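Local coordinates for protein enterotoxin SEN variant (Staphylococcus aureus, PDB 6KRY) that probably acts as a secreted superantigen toxin, as its staphylococcal and streptococcal relatives do, at residues S16-L21 with K162-D167; S35-T40 with I81-L86; I48-I53 with L63-N68; E117-G122 with S214-H219; G169-G174 with D191-K196. All blocks are in the same frame, centred on the assembly; numbering follows the deposited sequence.

Contact 1 of 5, residues S16-L21 with K162-D167; sequences SKLFNL and KIYNKD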
# COMPACT_ATOMS: atom_id res chain seq x y z
N SER A 16 20.90 1.33 3.80
CA SER A 16 20.50 0.77 2.48
C SER A 16 18.97 0.60 2.37
O SER A 16 18.35 0.80 1.31
CB SER A 16 21.24 -0.51 2.15
OG SER A 16 22.64 -0.24 1.98
N LYS A 17 18.36 0.18 3.47
CA LYS A 17 16.93 0.02 3.51
C LYS A 17 16.21 1.37 3.34
O LYS A 17 15.23 1.45 2.64
CB LYS A 17 16.60 -0.71 4.80
CG LYS A 17 15.14 -1.00 5.06
CD LYS A 17 14.98 -2.04 6.13
CE LYS A 17 13.60 -2.10 6.75
NZ LYS A 17 13.50 -3.20 7.73
N LEU A 18 16.65 2.41 4.03
CA LEU A 18 16.03 3.71 3.86
C LEU A 18 16.16 4.18 2.41
O LEU A 18 15.24 4.79 1.85
CB LEU A 18 16.72 4.72 4.78
CG LEU A 18 16.39 4.59 6.26
CD1 LEU A 18 17.17 5.64 7.04
CD2 LEU A 18 14.89 4.73 6.48
N PHE A 19 17.30 3.88 1.79
CA PHE A 19 17.52 4.25 0.40
C PHE A 19 16.49 3.58 -0.54
O PHE A 19 15.88 4.20 -1.42
CB PHE A 19 18.95 3.87 0.02
CG PHE A 19 19.39 4.28 -1.35
CD1 PHE A 19 19.39 5.61 -1.75
CD2 PHE A 19 19.95 3.35 -2.20
CE1 PHE A 19 19.89 6.00 -2.99
CE2 PHE A 19 20.47 3.75 -3.43
CZ PHE A 19 20.39 5.05 -3.84
N ASN A 20 16.30 2.28 -0.35
CA ASN A 20 15.30 1.50 -1.14
C ASN A 20 13.86 1.95 -0.80
O ASN A 20 13.07 2.09 -1.72
CB ASN A 20 15.48 0.01 -0.91
CG ASN A 20 16.72 -0.48 -1.62
OD1 ASN A 20 17.64 -0.99 -1.00
ND2 ASN A 20 16.79 -0.22 -2.90
N LEU A 21 13.55 2.23 0.47
CA LEU A 21 12.22 2.75 0.83
C LEU A 21 11.98 4.12 0.18
O LEU A 21 10.87 4.42 -0.27
CB LEU A 21 12.06 2.79 2.35
CG LEU A 21 11.93 1.41 3.00
CD1 LEU A 21 12.02 1.51 4.51
CD2 LEU A 21 10.59 0.77 2.62
N LYS A 162 10.07 14.04 3.98
CA LYS A 162 11.29 13.23 3.78
C LYS A 162 11.39 12.12 4.83
O LYS A 162 12.47 11.86 5.42
CB LYS A 162 12.53 14.14 3.81
CG LYS A 162 12.37 15.43 3.04
CD LYS A 162 12.73 15.31 1.61
CE LYS A 162 14.22 15.44 1.42
NZ LYS A 162 14.56 15.73 0.01
N ILE A 163 10.26 11.45 5.06
CA ILE A 163 10.14 10.39 6.02
C ILE A 163 11.30 9.41 5.90
O ILE A 163 11.89 9.05 6.91
CB ILE A 163 8.81 9.64 5.80
CG1 ILE A 163 7.62 10.53 6.10
CG2 ILE A 163 8.76 8.35 6.61
CD1 ILE A 163 7.68 11.17 7.43
N TYR A 164 11.57 8.90 4.69
CA TYR A 164 12.47 7.74 4.55
C TYR A 164 13.88 8.11 4.07
O TYR A 164 14.75 7.24 4.02
CB TYR A 164 11.86 6.69 3.61
CG TYR A 164 10.64 6.04 4.20
CD1 TYR A 164 10.70 5.41 5.44
CD2 TYR A 164 9.41 6.09 3.57
CE1 TYR A 164 9.56 4.86 6.01
CE2 TYR A 164 8.27 5.50 4.11
CZ TYR A 164 8.35 4.88 5.33
OH TYR A 164 7.23 4.32 5.90
N ASN A 165 14.14 9.38 3.80
CA ASN A 165 15.44 9.81 3.23
C ASN A 165 16.60 9.49 4.17
O ASN A 165 16.57 9.86 5.35
CB ASN A 165 15.47 11.30 2.93
CG ASN A 165 14.63 11.58 1.72
OD1 ASN A 165 15.16 11.84 0.64
ND2 ASN A 165 13.33 11.41 1.89
N LYS A 166 17.63 8.84 3.61
CA LYS A 166 18.78 8.42 4.35
C LYS A 166 19.61 9.61 4.88
O LYS A 166 20.43 9.39 5.74
CB LYS A 166 19.69 7.55 3.47
CG LYS A 166 20.24 8.26 2.24
CD LYS A 166 20.95 7.32 1.31
CE LYS A 166 21.14 7.90 -0.07
NZ LYS A 166 21.92 9.14 -0.06
N ASP A 167 19.42 10.81 4.35
CA ASP A 167 20.26 11.95 4.77
C ASP A 167 19.39 13.04 5.39
O ASP A 167 19.80 14.19 5.49
CB ASP A 167 21.08 12.51 3.62
CG ASP A 167 20.39 12.37 2.28
OD1 ASP A 167 19.15 12.60 2.24
OD2 ASP A 167 21.09 11.95 1.31
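Leu-18 and Leu-21, one turn apart on helix 15-26, pack against Tyr-164 in the loop that follows helix 146-161. Leu-18 lies against the backbone: its CB is 3.3 Å from Tyr-164 O, and its CD2 branch runs on to the ring's edge, close to the ring plane. Leu-21 comes instead over one face, with CB 4.0 Å from Tyr-164 CG. Ile-163 CG2 covers the other face, so the ring is sandwiched. With CG anti to its carbonyl carbon (chi1 -68°), the ring is laid alongside helix 15-26, where Leu-21 CB can cover it, and its OH is held by Leu-192 O and Arg-154. Here the N-terminal helix of the two-domain toxin fold packs on the beta-grasp part of the chain, by apolar contact rather than direct polar bonds between 16-21 and 162-167. The solvent side is a single exposed pair, close at one point. Phe-19 and Lys-166 run alongside each other in the same direction, and Lys-166 CE comes 3.3 Å from Phe-19 CD1, obliquely to the ring. A bend at chi4 (60°) turns the ammonium group back, and Lys-166 NZ forms a salt bridge with Asp-167 OD2 at 3.2 Å.

Contact 2 of 5, residues S35-T40 with I81-L86; sequences SNKIST and IDIYGL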
# COMPACT_ATOMS: atom_id res chain seq x y z
N SER A 35 -7.54 -1.36 -13.60
CA SER A 35 -9.01 -1.49 -13.43
C SER A 35 -9.57 -2.57 -14.36
O SER A 35 -9.16 -2.68 -15.51
CB SER A 35 -9.81 -0.20 -13.67
OG SER A 35 -9.00 0.93 -13.47
N ASN A 36 -10.52 -3.31 -13.82
CA ASN A 36 -11.37 -4.26 -14.57
C ASN A 36 -10.51 -5.31 -15.28
O ASN A 36 -10.62 -5.54 -16.48
CB ASN A 36 -12.32 -3.55 -15.55
CG ASN A 36 -13.44 -4.43 -16.08
OD1 ASN A 36 -13.67 -5.54 -15.58
ND2 ASN A 36 -14.12 -3.95 -17.12
N LYS A 37 -9.68 -5.99 -14.49
CA LYS A 37 -8.86 -7.07 -14.96
C LYS A 37 -9.43 -8.38 -14.43
O LYS A 37 -10.32 -8.40 -13.62
CB LYS A 37 -7.42 -6.85 -14.48
CG LYS A 37 -6.83 -5.48 -14.81
CD LYS A 37 -6.75 -5.29 -16.30
CE LYS A 37 -5.88 -4.14 -16.75
NZ LYS A 37 -6.03 -3.92 -18.20
N ILE A 38 -8.89 -9.51 -14.91
CA ILE A 38 -9.37 -10.83 -14.52
C ILE A 38 -8.17 -11.77 -14.51
O ILE A 38 -7.35 -11.78 -15.46
CB ILE A 38 -10.50 -11.31 -15.47
CG1 ILE A 38 -11.11 -12.64 -15.03
CG2 ILE A 38 -10.03 -11.38 -16.92
CD1 ILE A 38 -12.49 -12.91 -15.65
N SER A 39 -8.08 -12.60 -13.47
CA SER A 39 -7.01 -13.59 -13.38
C SER A 39 -7.33 -14.82 -14.22
O SER A 39 -8.49 -15.26 -14.35
CB SER A 39 -6.70 -13.94 -11.93
OG SER A 39 -7.71 -14.74 -11.35
N THR A 40 -6.26 -15.41 -14.79
CA THR A 40 -6.39 -16.56 -15.69
C THR A 40 -5.45 -17.72 -15.33
O THR A 40 -5.53 -18.76 -15.96
CB THR A 40 -6.17 -16.15 -17.16
OG1 THR A 40 -4.93 -15.48 -17.30
CG2 THR A 40 -7.29 -15.28 -17.69
N ILE A 81 -11.70 -7.50 -11.33
CA ILE A 81 -11.08 -6.89 -10.18
C ILE A 81 -10.35 -5.60 -10.59
O ILE A 81 -9.94 -5.42 -11.73
CB ILE A 81 -10.13 -7.89 -9.46
CG1 ILE A 81 -9.07 -8.48 -10.40
CG2 ILE A 81 -10.88 -9.01 -8.78
CD1 ILE A 81 -8.00 -9.28 -9.64
N ASP A 82 -10.20 -4.73 -9.60
CA ASP A 82 -9.25 -3.60 -9.63
C ASP A 82 -8.07 -3.95 -8.72
O ASP A 82 -8.20 -4.70 -7.75
CB ASP A 82 -9.87 -2.29 -9.15
CG ASP A 82 -11.04 -1.79 -9.99
OD1 ASP A 82 -11.03 -2.03 -11.23
OD2 ASP A 82 -11.97 -1.20 -9.39
N ILE A 83 -6.90 -3.39 -9.06
CA ILE A 83 -5.72 -3.67 -8.32
C ILE A 83 -4.97 -2.38 -8.08
O ILE A 83 -4.69 -1.64 -9.02
CB ILE A 83 -4.83 -4.70 -9.06
CG1 ILE A 83 -5.57 -5.97 -9.47
CG2 ILE A 83 -3.63 -5.03 -8.20
CD1 ILE A 83 -5.82 -6.10 -10.94
N TYR A 84 -4.55 -2.17 -6.83
CA TYR A 84 -3.80 -1.01 -6.50
C TYR A 84 -2.74 -1.43 -5.48
O TYR A 84 -3.09 -1.92 -4.43
CB TYR A 84 -4.67 0.11 -5.89
CG TYR A 84 -3.93 1.42 -5.79
CD1 TYR A 84 -2.94 1.61 -4.83
CD2 TYR A 84 -4.16 2.45 -6.69
CE1 TYR A 84 -2.19 2.77 -4.78
CE2 TYR A 84 -3.43 3.63 -6.64
CZ TYR A 84 -2.46 3.79 -5.67
OH TYR A 84 -1.71 4.93 -5.62
N GLY A 85 -1.48 -1.12 -5.74
CA GLY A 85 -0.48 -1.20 -4.69
C GLY A 85 0.94 -1.10 -5.19
O GLY A 85 1.21 -0.73 -6.34
N LEU A 86 1.87 -1.46 -4.29
CA LEU A 86 3.30 -1.40 -4.59
C LEU A 86 3.82 -2.79 -5.00
O LEU A 86 3.72 -3.76 -4.23
CB LEU A 86 4.01 -0.90 -3.32
CG LEU A 86 3.63 0.52 -2.90
CD1 LEU A 86 4.28 0.88 -1.57
CD2 LEU A 86 4.01 1.55 -3.96
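Asn-36 and Lys-37 both face Ile-81, which makes this a G1 beta bulge at the end of the antiparallel pairing of strands 31-37 and 81-84. Asn-36 takes the positive phi (57°) of the bulge. Lys-37 and Ile-81 then form a hydrogen-bonded pair, Lys-37 N giving to Ile-81 O at 2.8 Å and Ile-81 N returning to Lys-37 O at 2.8 Å. The side chain of Asp-82 supplies a further grip. Its CG stands beside its own backbone N (chi1 -61°), which brings OD1 across to the corner, where Asn-36 N meets it at 2.9 Å nearly head-on to the C-O bond. Asp-82 OD1 also lies 3.3 Å from Ser-35 CB, while OD2 is taken by Gln-114. Ile-81 places CG1 between its backbone N and carbonyl carbon (chi1 54°), and that branch rests 3.5 Å from Lys-37 O. From two residues further on, Ile-83 sends CD1 across the lysine stem at about a right angle, 4.0 Å from Lys-37 CB. Lys-37 CB and CG rest on that methyl, and the bend at chi2 carries the rest of the chain away. Within the OB-fold sheet, strand 81-84 is flanked on its other edge by strand 100-109, whose Val-107 touches Ile-81 and Ile-83, and Leu-50 and Ile-53 of strand 47-55 close over Lys-37.

Contact 3 of 5, residues I48-I53 with L63-N68; sequences IILKDI and LKVEFN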
# COMPACT_ATOMS: atom_id res chain seq x y z
N ILE A 48 -3.12 -15.39 -7.43
CA ILE A 48 -3.75 -15.34 -8.71
C ILE A 48 -2.81 -14.62 -9.68
O ILE A 48 -2.00 -13.78 -9.28
CB ILE A 48 -5.14 -14.64 -8.62
CG1 ILE A 48 -5.03 -13.15 -8.27
CG2 ILE A 48 -6.08 -15.36 -7.67
CD1 ILE A 48 -6.37 -12.45 -8.11
N ILE A 49 -2.87 -15.01 -10.96
CA ILE A 49 -2.02 -14.49 -11.98
C ILE A 49 -2.86 -13.86 -13.08
O ILE A 49 -3.82 -14.45 -13.59
CB ILE A 49 -1.05 -15.57 -12.49
CG1 ILE A 49 -0.10 -16.00 -11.36
CG2 ILE A 49 -0.26 -15.06 -13.70
CD1 ILE A 49 0.66 -17.23 -11.64
N LEU A 50 -2.47 -12.64 -13.43
CA LEU A 50 -3.08 -11.81 -14.46
C LEU A 50 -2.09 -11.55 -15.59
O LEU A 50 -0.92 -11.21 -15.33
CB LEU A 50 -3.50 -10.48 -13.87
CG LEU A 50 -4.58 -10.57 -12.80
CD1 LEU A 50 -3.94 -10.59 -11.43
CD2 LEU A 50 -5.56 -9.43 -12.96
N LYS A 51 -2.59 -11.65 -16.83
CA LYS A 51 -1.79 -11.43 -18.05
C LYS A 51 -1.94 -9.99 -18.54
O LYS A 51 -2.86 -9.31 -18.17
CB LYS A 51 -2.25 -12.39 -19.15
CG LYS A 51 -2.29 -13.84 -18.71
CD LYS A 51 -1.05 -14.31 -17.95
CE LYS A 51 -1.16 -15.76 -17.52
NZ LYS A 51 -0.67 -16.67 -18.58
N ASP A 52 -1.02 -9.57 -19.41
CA ASP A 52 -1.12 -8.30 -20.12
C ASP A 52 -1.26 -7.16 -19.11
O ASP A 52 -2.08 -6.27 -19.24
CB ASP A 52 -2.30 -8.27 -21.11
CG ASP A 52 -2.25 -9.34 -22.19
OD1 ASP A 52 -1.24 -10.06 -22.25
OD2 ASP A 52 -3.23 -9.45 -22.97
N ILE A 53 -0.44 -7.22 -18.08
CA ILE A 53 -0.23 -6.09 -17.21
C ILE A 53 1.20 -5.61 -17.43
O ILE A 53 2.14 -6.24 -16.94
CB ILE A 53 -0.43 -6.47 -15.74
CG1 ILE A 53 -1.76 -7.17 -15.49
CG2 ILE A 53 -0.23 -5.25 -14.84
CD1 ILE A 53 -2.93 -6.28 -15.52
N LEU A 63 1.30 -10.28 -13.85
CA LEU A 63 1.26 -9.86 -12.45
C LEU A 63 0.76 -11.02 -11.60
O LEU A 63 -0.32 -11.56 -11.88
CB LEU A 63 0.26 -8.70 -12.29
CG LEU A 63 0.22 -8.12 -10.88
CD1 LEU A 63 1.55 -7.47 -10.52
CD2 LEU A 63 -0.94 -7.14 -10.75
N LYS A 64 1.49 -11.31 -10.53
CA LYS A 64 1.00 -12.29 -9.58
C LYS A 64 0.64 -11.53 -8.32
O LYS A 64 1.43 -10.76 -7.78
CB LYS A 64 2.07 -13.35 -9.30
CG LYS A 64 1.64 -14.41 -8.30
CD LYS A 64 2.64 -15.52 -8.10
CE LYS A 64 3.77 -15.11 -7.22
NZ LYS A 64 4.66 -16.26 -6.99
N VAL A 65 -0.60 -11.68 -7.89
CA VAL A 65 -1.04 -11.16 -6.61
C VAL A 65 -0.98 -12.28 -5.58
O VAL A 65 -1.48 -13.39 -5.81
CB VAL A 65 -2.48 -10.59 -6.69
CG1 VAL A 65 -2.92 -10.06 -5.34
CG2 VAL A 65 -2.58 -9.52 -7.77
N GLU A 66 -0.37 -11.95 -4.44
CA GLU A 66 -0.19 -12.84 -3.31
C GLU A 66 -1.07 -12.37 -2.14
O GLU A 66 -0.99 -11.20 -1.73
CB GLU A 66 1.28 -12.89 -2.89
CG GLU A 66 2.21 -13.41 -3.97
CD GLU A 66 3.71 -13.15 -3.78
OE1 GLU A 66 4.50 -14.13 -3.90
OE2 GLU A 66 4.12 -11.96 -3.60
N PHE A 67 -1.84 -13.31 -1.58
CA PHE A 67 -2.71 -13.10 -0.45
C PHE A 67 -2.22 -13.99 0.68
O PHE A 67 -1.41 -14.89 0.41
CB PHE A 67 -4.14 -13.49 -0.74
CG PHE A 67 -4.79 -12.75 -1.88
CD1 PHE A 67 -5.23 -11.45 -1.73
CD2 PHE A 67 -4.96 -13.38 -3.11
CE1 PHE A 67 -5.79 -10.78 -2.81
CE2 PHE A 67 -5.53 -12.72 -4.18
CZ PHE A 67 -5.97 -11.42 -4.01
N ASN A 68 -2.76 -13.79 1.88
CA ASN A 68 -2.28 -14.52 3.06
C ASN A 68 -3.13 -15.79 3.26
O ASN A 68 -2.90 -16.51 4.23
CB ASN A 68 -2.22 -13.68 4.33
CG ASN A 68 -3.57 -13.26 4.88
OD1 ASN A 68 -4.62 -13.55 4.31
ND2 ASN A 68 -3.58 -12.58 6.02
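Ile-48 and Leu-50 pair with Val-65 and Leu-63 in the beta hairpin of strands 47-55 and 60-66, part of the OB-fold barrel. Four backbone hydrogen bonds fix the register, and the non-hydrogen-bonded pair Ile-49 and Lys-64 sits between them. On the face of Ile-48, Leu-50, Leu-63 and Val-65, Val-65 is wedged between two neighbours: Ile-48 lies alongside it, CG1 3.9 Å from Val-65 CB, and Leu-50 sends CD1 diagonally over the strand to Val-65 CG2, at 4.0 Å. Ile-53, beyond the corner at Lys-51, folds back to press CG1 on Leu-63 CB. Strands 31-37 and 81-84 cover this face through Lys-37, Ile-81 and Ile-83. On the opposite face Ile-49 CG1 fits against Lys-64 CG, and the lysine, bent at chi3, carries its amine away to Val-93 O. Phe-67 fills the far end, one ring face taking Val-65 CG1 from its own strand, while Ile-48 CD1 meets the ring at its edge, 4.0 Å from Phe-67 CE2.

Contact 4 of 5, residues E117-G122 with S214-H219; sequences EERVIG and SSSNYH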
# COMPACT_ATOMS: atom_id res chain seq x y z
N GLU A 117 -18.23 9.70 -8.65
CA GLU A 117 -17.13 10.65 -8.63
C GLU A 117 -16.18 10.32 -7.47
O GLU A 117 -16.53 9.53 -6.63
CB GLU A 117 -17.64 12.07 -8.49
CG GLU A 117 -18.52 12.26 -7.28
CD GLU A 117 -19.37 13.52 -7.36
OE1 GLU A 117 -19.49 14.21 -6.31
OE2 GLU A 117 -19.89 13.82 -8.47
N GLU A 118 -15.01 10.97 -7.50
CA GLU A 118 -13.93 10.79 -6.55
C GLU A 118 -14.45 10.99 -5.13
O GLU A 118 -15.01 12.02 -4.85
CB GLU A 118 -12.85 11.86 -6.74
CG GLU A 118 -12.00 11.68 -7.98
CD GLU A 118 -11.07 10.48 -7.96
OE1 GLU A 118 -11.04 9.76 -6.93
OE2 GLU A 118 -10.35 10.27 -8.96
N ARG A 119 -14.21 10.03 -4.24
CA ARG A 119 -14.46 10.20 -2.83
C ARG A 119 -13.20 10.82 -2.24
O ARG A 119 -12.05 10.41 -2.61
CB ARG A 119 -14.79 8.87 -2.16
CG ARG A 119 -15.48 8.97 -0.80
CD ARG A 119 -16.39 7.78 -0.52
NE ARG A 119 -17.74 7.79 -1.09
CZ ARG A 119 -18.52 6.72 -1.17
NH1 ARG A 119 -18.08 5.53 -0.83
NH2 ARG A 119 -19.75 6.85 -1.60
N VAL A 120 -13.41 11.83 -1.37
CA VAL A 120 -12.32 12.53 -0.73
C VAL A 120 -12.18 12.04 0.71
O VAL A 120 -13.16 11.90 1.44
CB VAL A 120 -12.54 14.06 -0.81
CG1 VAL A 120 -11.39 14.80 -0.16
CG2 VAL A 120 -12.70 14.51 -2.26
N ILE A 121 -10.95 11.75 1.12
CA ILE A 121 -10.62 11.31 2.48
C ILE A 121 -9.63 12.29 3.09
O ILE A 121 -8.58 12.58 2.48
CB ILE A 121 -10.07 9.88 2.44
CG1 ILE A 121 -11.15 8.91 1.95
CG2 ILE A 121 -9.51 9.50 3.80
CD1 ILE A 121 -10.69 7.48 1.78
N GLY A 122 -9.99 12.82 4.27
CA GLY A 122 -9.18 13.83 4.98
C GLY A 122 -8.04 13.16 5.72
O GLY A 122 -8.23 12.09 6.29
N SER A 214 -14.62 0.78 3.94
CA SER A 214 -15.54 1.68 3.27
C SER A 214 -14.90 3.07 3.12
O SER A 214 -14.62 3.75 4.09
CB SER A 214 -16.84 1.75 4.06
OG SER A 214 -17.70 2.74 3.50
N SER A 215 -14.69 3.51 1.89
CA SER A 215 -14.08 4.85 1.64
C SER A 215 -14.97 5.98 2.21
O SER A 215 -14.44 7.02 2.55
CB SER A 215 -13.78 5.09 0.20
OG SER A 215 -14.95 5.07 -0.59
N SER A 216 -16.27 5.74 2.38
CA SER A 216 -17.18 6.78 2.93
C SER A 216 -16.95 6.95 4.43
O SER A 216 -17.32 7.97 4.99
CB SER A 216 -18.64 6.56 2.62
OG SER A 216 -19.20 5.53 3.42
N ASN A 217 -16.33 5.96 5.09
CA ASN A 217 -16.41 5.89 6.56
C ASN A 217 -15.05 6.03 7.26
O ASN A 217 -14.98 5.73 8.43
CB ASN A 217 -17.09 4.61 7.06
CG ASN A 217 -17.43 4.63 8.54
OD1 ASN A 217 -17.83 5.67 9.08
ND2 ASN A 217 -17.31 3.49 9.19
N TYR A 218 -13.99 6.49 6.58
CA TYR A 218 -12.69 6.52 7.19
C TYR A 218 -12.05 7.89 6.99
O TYR A 218 -12.26 8.59 5.99
CB TYR A 218 -11.80 5.37 6.68
CG TYR A 218 -12.00 4.12 7.49
CD1 TYR A 218 -13.08 3.28 7.27
CD2 TYR A 218 -11.15 3.83 8.55
CE1 TYR A 218 -13.34 2.21 8.12
CE2 TYR A 218 -11.39 2.76 9.39
CZ TYR A 218 -12.48 1.94 9.17
OH TYR A 218 -12.69 0.85 9.96
N HIS A 219 -11.25 8.27 7.97
CA HIS A 219 -10.35 9.43 7.84
C HIS A 219 -9.04 9.02 8.51
O HIS A 219 -8.97 7.98 9.19
CB HIS A 219 -10.94 10.71 8.45
CG HIS A 219 -11.17 10.64 9.92
ND1 HIS A 219 -12.34 10.12 10.45
CD2 HIS A 219 -10.39 10.98 10.98
CE1 HIS A 219 -12.28 10.14 11.77
NE2 HIS A 219 -11.11 10.72 12.12
O HOH W 1 -14.71 9.79 2.69
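The guanidinium of Arg-119 meets two neighbouring serines in different ways: Ser-216 CB lies over one face, off centre and 3.6 Å from the plane, while Ser-215 OG sits at the edge. There Arg-119 NH1 donates to Ser-215 OG over 3.2 Å with an N-H...O angle of 159°, close to the guanidinium plane. The arginine gets there by an extended start, CG anti to the backbone N (chi1 -162°), then a bend at chi3 (-83°). Ser-215 OG has Lys-141 O as its main partner, with Ala-142 O also in reach of its one proton. Further along strand 114-127, Ile-121 divides its branches, CG1 lying 3.8 Å from Ser-215 O and CG2 3.6 Å from Tyr-218 O. Gly-122 O is 3.7 Å from His-219 CB, while the imidazole turns away to Asn-181. In the beta-grasp sheet 114-127 and 218-225 are parallel neighbours, and the loop leading into the second stands off from the first. A water bridges the opening, donating to Val-120 O at 2.9 Å and to Ser-215 O at 2.8 Å. The segments are therefore joined here by one arginine bond, the apolar filling of Ile-121, and a water that gives a proton to each of two carbonyl acceptors.

Contact 5 of 5, residues G169-G174 with D191-K196; sequences GNIQKG and DLYNIK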
# COMPACT_ATOMS: atom_id res chain seq x y z
N GLY A 169 17.18 13.55 9.19
CA GLY A 169 16.97 12.93 10.51
C GLY A 169 16.06 13.72 11.43
O GLY A 169 16.02 13.45 12.63
N ASN A 170 15.29 14.66 10.88
CA ASN A 170 14.45 15.54 11.72
C ASN A 170 13.13 14.84 12.10
O ASN A 170 12.57 15.17 13.11
CB ASN A 170 14.20 16.87 11.04
CG ASN A 170 13.51 16.62 9.73
OD1 ASN A 170 13.93 15.73 8.99
ND2 ASN A 170 12.41 17.32 9.51
N ILE A 171 12.61 13.93 11.27
CA ILE A 171 11.53 13.00 11.73
C ILE A 171 12.14 11.66 12.14
O ILE A 171 12.80 11.04 11.32
CB ILE A 171 10.46 12.83 10.64
CG1 ILE A 171 9.85 14.16 10.18
CG2 ILE A 171 9.39 11.85 11.10
CD1 ILE A 171 9.24 14.97 11.29
N GLN A 172 11.95 11.22 13.40
CA GLN A 172 12.53 9.96 13.89
C GLN A 172 11.49 8.88 14.11
O GLN A 172 11.83 7.70 14.12
CB GLN A 172 13.31 10.18 15.19
CG GLN A 172 14.73 10.68 14.97
CD GLN A 172 15.55 9.73 14.12
OE1 GLN A 172 15.55 8.51 14.33
NE2 GLN A 172 16.27 10.30 13.15
N LYS A 173 10.24 9.27 14.37
CA LYS A 173 9.21 8.30 14.62
C LYS A 173 7.91 8.83 13.98
O LYS A 173 7.74 10.05 13.76
CB LYS A 173 8.95 8.05 16.11
CG LYS A 173 10.14 7.53 16.93
CD LYS A 173 9.81 7.19 18.38
CE LYS A 173 10.89 6.35 19.04
NZ LYS A 173 10.55 6.06 20.45
N GLY A 174 7.00 7.90 13.71
CA GLY A 174 5.73 8.33 13.18
C GLY A 174 4.79 7.17 12.98
O GLY A 174 5.19 6.03 12.80
N ASP A 191 2.99 1.66 12.06
CA ASP A 191 4.17 2.37 12.40
C ASP A 191 4.98 2.54 11.11
O ASP A 191 5.38 1.55 10.49
CB ASP A 191 4.92 1.58 13.47
CG ASP A 191 6.29 2.08 13.88
OD1 ASP A 191 6.83 3.02 13.22
OD2 ASP A 191 6.84 1.51 14.89
N LEU A 192 5.24 3.79 10.74
CA LEU A 192 5.94 4.15 9.52
C LEU A 192 7.35 3.56 9.44
O LEU A 192 7.84 3.35 8.33
CB LEU A 192 6.01 5.68 9.38
CG LEU A 192 4.67 6.40 9.18
CD1 LEU A 192 4.89 7.90 9.17
CD2 LEU A 192 3.98 5.94 7.90
N TYR A 193 8.01 3.35 10.59
CA TYR A 193 9.40 2.90 10.59
C TYR A 193 9.49 1.43 10.98
O TYR A 193 10.57 0.95 11.25
CB TYR A 193 10.20 3.83 11.49
CG TYR A 193 10.31 5.22 10.91
CD1 TYR A 193 10.97 5.44 9.72
CD2 TYR A 193 9.74 6.30 11.54
CE1 TYR A 193 11.07 6.72 9.18
CE2 TYR A 193 9.80 7.58 11.00
CZ TYR A 193 10.48 7.79 9.82
OH TYR A 193 10.54 9.05 9.33
N ASN A 194 8.35 0.75 11.06
CA ASN A 194 8.30 -0.67 11.37
C ASN A 194 8.07 -1.43 10.06
O ASN A 194 6.98 -1.93 9.82
CB ASN A 194 7.20 -1.03 12.36
CG ASN A 194 7.20 -2.49 12.76
OD1 ASN A 194 8.22 -3.15 12.76
ND2 ASN A 194 6.02 -3.04 13.02
N ILE A 195 9.13 -1.56 9.27
CA ILE A 195 9.11 -2.23 7.97
C ILE A 195 9.91 -3.53 8.08
O ILE A 195 11.00 -3.58 8.61
CB ILE A 195 9.71 -1.32 6.89
CG1 ILE A 195 9.11 0.09 6.93
CG2 ILE A 195 9.53 -1.96 5.53
CD1 ILE A 195 7.69 0.12 6.48
N LYS A 196 9.34 -4.61 7.55
CA LYS A 196 10.00 -5.93 7.66
C LYS A 196 10.97 -6.12 6.48
O LYS A 196 10.65 -5.76 5.33
CB LYS A 196 8.95 -7.03 7.74
CG LYS A 196 7.80 -6.73 8.69
CD LYS A 196 8.16 -6.16 10.09
CE LYS A 196 7.80 -7.09 11.24
NZ LYS A 196 8.74 -8.24 11.29
O HOH W 2 7.93 5.31 14.37
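Tyr-193 packs its CD2/CE2 side against the start of strand 173-180, a contact between that strand and the turn that ends its sheet neighbour, strand 188-191, at the border of the beta-grasp sheet. One backbone bond ties the two together, Leu-192 N to Gly-174 O at 3.0 Å. The turn is type I, from Asp-191 to Asn-194, and doubles as an Asx turn, Asp-191 OD1 accepting from Tyr-193 N at 2.9 Å. A chi1 of -68° sets the tyrosine CG beside its backbone N and swings the ring along 171-174: Tyr-193 CD2 is 3.7 Å from Lys-173 CA, Gly-174 N is at the ring edge, and Tyr-193 OH reaches Ile-171 CG2 at 3.5 Å, the two side chains crossing at about a right angle. That hydroxyl is bonded to Ile-163 O. Leu-192 CB, CG and CD1 lie against the carbonyl of Gly-174, CB 3.5 Å from Gly-174 O. A water accepts from Gly-174 N at 2.8 Å and lies 2.8 Å from Asp-191 OD1. Asp-191 thus braces its own turn through OD1 while OD2 takes Lys-8 N, and the one carboxylate probably links the turn, by way of the water, to strand 173-180 as well as to the N-terminal segment.

In the fold
The five contacts fall into both domains. Contacts 2 and 3, centres 8 Å apart, share the OB-fold sheet; Thr-40 N reaches Ile-49 O, and contact 3 lies within the chain span enclosed by contact 2. Contacts 4 and 5 reach the beta-grasp sheet through neighbouring strands 218-225 and 173-180, yet their centres are 26 Å apart, and the segments of contact 5 come between those of contact 4. Contact 1 touches contact 5, centres 10 Å apart, and its segments enclose contacts 2 and 3. It packs helix 15-26, which leads into the first OB-fold strand, against the beta-grasp part, its centre 28 to 29 Å from the centres of contacts 2 and 3.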